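Local coordinates for uncharacterized protein (PDB 3OV5), which is a VirB7 component of a bacterial type IV secretion system, with a globular domain resembling the N0 domain of outer-membrane transport proteins, at residues A[17-22]-A[28-33]. Numbering follows the deposited sequence.
Sequences TMLERW and MQLSYN
Leu19 meets Leu30 through its CB, which lies 3.9 Å from Leu30 CD1 and 4.0 Å from Leu30 CD2, so the fork of the strand leucine straddles the base of the helix leucine. Beyond CB the Leu19 chain turns toward the interior: CG is placed beside its own backbone N (chi1 -75°), and the isopropyl end touches Val79 of strand 76-81 and Leu59 of helix 52-63. Leu30, by contrast, turns CG anti to its backbone N (chi1 173°), and this extended path carries both methyls across to the helix. CD1 rests on Leu19, while CD2 lies between Leu19 CB and Glu20. Leu30 also touches Lys16, one turn before Glu20 on the same helix. The topology is that of helix 15-24 laid against the edge strand 29-32 of a three-stranded mixed sheet; this fits the N0 domain named for VirB7 and the secretin N0 clan to which the sequence belongs. No hydrogen bond joins the two segments, whose closest CA atoms, those of Glu20 and Leu30, are 6.3 Å apart, and of the 187 Å² buried between them about two thirds belongs to Leu19 and Leu30. Glu20 adds its aliphatic part: CG sits 3.7 Å from Leu30 CD2, which also approaches the Glu20 backbone N at 3.8 Å. The glutamate chain crosses the leucine at a slant and stays extended past CG, taking the carboxylate beyond the methyl toward solvent.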
# COMPACT_ATOMS: atom_id res chain seq x y z
N THR A 17 -8.07 -2.49 1.26
CA THR A 17 -8.58 -2.23 2.61
C THR A 17 -7.44 -1.95 3.60
O THR A 17 -7.61 -1.12 4.51
CB THR A 17 -9.55 -3.32 3.07
OG1 THR A 17 -8.93 -4.58 3.11
CG2 THR A 17 -10.82 -3.33 2.20
N MET A 18 -6.30 -2.63 3.45
CA MET A 18 -5.15 -2.29 4.26
C MET A 18 -4.76 -0.84 4.01
O MET A 18 -4.50 -0.07 4.95
CB MET A 18 -3.97 -3.21 3.98
CG MET A 18 -2.79 -2.93 4.91
SD MET A 18 -1.38 -3.98 4.61
CE MET A 18 -0.83 -3.31 3.02
N LEU A 19 -4.68 -0.47 2.74
CA LEU A 19 -4.29 0.90 2.41
C LEU A 19 -5.33 1.93 2.87
O LEU A 19 -4.96 3.04 3.20
CB LEU A 19 -4.00 1.01 0.92
CG LEU A 19 -2.67 0.38 0.52
CD1 LEU A 19 -2.57 0.33 -1.00
CD2 LEU A 19 -1.51 1.16 1.11
N GLU A 20 -6.62 1.59 2.87
CA GLU A 20 -7.61 2.49 3.42
C GLU A 20 -7.27 2.79 4.89
O GLU A 20 -7.38 3.93 5.34
CB GLU A 20 -9.02 1.89 3.34
CG GLU A 20 -9.59 1.90 1.96
CD GLU A 20 -10.87 1.09 1.83
OE1 GLU A 20 -11.43 1.11 0.71
OE2 GLU A 20 -11.30 0.43 2.80
N ARG A 21 -6.85 1.74 5.62
CA ARG A 21 -6.47 1.93 7.02
C ARG A 21 -5.19 2.76 7.12
O ARG A 21 -5.13 3.71 7.94
CB ARG A 21 -6.38 0.60 7.75
CG ARG A 21 -6.07 0.80 9.22
CD ARG A 21 -6.04 -0.53 10.02
NE ARG A 21 -4.98 -1.40 9.51
CZ ARG A 21 -3.69 -1.21 9.74
NH1 ARG A 21 -3.26 -0.29 10.60
NH2 ARG A 21 -2.80 -1.96 9.11
N TRP A 22 -4.15 2.41 6.36
CA TRP A 22 -2.93 3.23 6.42
C TRP A 22 -3.24 4.69 6.12
O TRP A 22 -2.70 5.60 6.75
CB TRP A 22 -1.89 2.75 5.42
CG TRP A 22 -1.26 1.41 5.74
CD1 TRP A 22 -1.59 0.50 6.72
CD2 TRP A 22 -0.15 0.84 5.03
NE1 TRP A 22 -0.75 -0.60 6.66
CE2 TRP A 22 0.14 -0.42 5.63
CE3 TRP A 22 0.64 1.27 3.95
CZ2 TRP A 22 1.19 -1.23 5.18
CZ3 TRP A 22 1.67 0.46 3.51
CH2 TRP A 22 1.92 -0.77 4.11
N MET A 28 -4.35 10.82 5.19
CA MET A 28 -4.08 10.78 3.75
C MET A 28 -5.28 10.26 2.99
O MET A 28 -6.17 9.63 3.62
CB MET A 28 -2.87 9.90 3.45
CG MET A 28 -1.57 10.46 3.99
SD MET A 28 -0.17 9.34 3.83
CE MET A 28 0.22 9.68 2.16
N GLN A 29 -5.37 10.60 1.71
CA GLN A 29 -6.34 10.14 0.64
C GLN A 29 -5.76 8.81 0.11
O GLN A 29 -4.58 8.78 -0.14
CB GLN A 29 -6.47 11.20 -0.53
CG GLN A 29 -7.34 10.75 -1.73
CD GLN A 29 -7.57 11.82 -2.82
OE1 GLN A 29 -7.01 12.94 -2.78
NE2 GLN A 29 -8.37 11.46 -3.82
N LEU A 30 -6.60 7.81 -0.21
CA LEU A 30 -6.19 6.68 -1.03
C LEU A 30 -6.78 6.85 -2.42
O LEU A 30 -8.00 6.99 -2.57
CB LEU A 30 -6.70 5.36 -0.43
CG LEU A 30 -6.49 4.12 -1.30
CD1 LEU A 30 -5.02 3.85 -1.53
CD2 LEU A 30 -7.14 2.90 -0.65
N SER A 31 -5.92 6.80 -3.45
CA SER A 31 -6.36 6.71 -4.84
C SER A 31 -5.99 5.33 -5.35
O SER A 31 -4.83 5.03 -5.59
CB SER A 31 -5.68 7.79 -5.67
OG SER A 31 -6.12 9.06 -5.23
N TYR A 32 -7.00 4.48 -5.43
CA TYR A 32 -6.82 3.10 -5.82
C TYR A 32 -7.21 2.95 -7.28
O TYR A 32 -8.38 2.84 -7.62
CB TYR A 32 -7.63 2.17 -4.91
CG TYR A 32 -7.30 0.72 -5.13
CD1 TYR A 32 -6.19 0.14 -4.49
CD2 TYR A 32 -8.04 -0.07 -5.99
CE1 TYR A 32 -5.82 -1.19 -4.74
CE2 TYR A 32 -7.69 -1.40 -6.24
CZ TYR A 32 -6.57 -1.95 -5.62
OH TYR A 32 -6.18 -3.24 -5.86
N ASN A 33 -6.21 3.00 -8.17
CA ASN A 33 -6.45 3.12 -9.60
C ASN A 33 -6.25 1.80 -10.36
O ASN A 33 -5.68 1.77 -11.46
CB ASN A 33 -5.55 4.22 -10.18
CG ASN A 33 -5.89 5.60 -9.69
OD1 ASN A 33 -6.77 5.80 -8.87
ND2 ASN A 33 -5.15 6.57 -10.22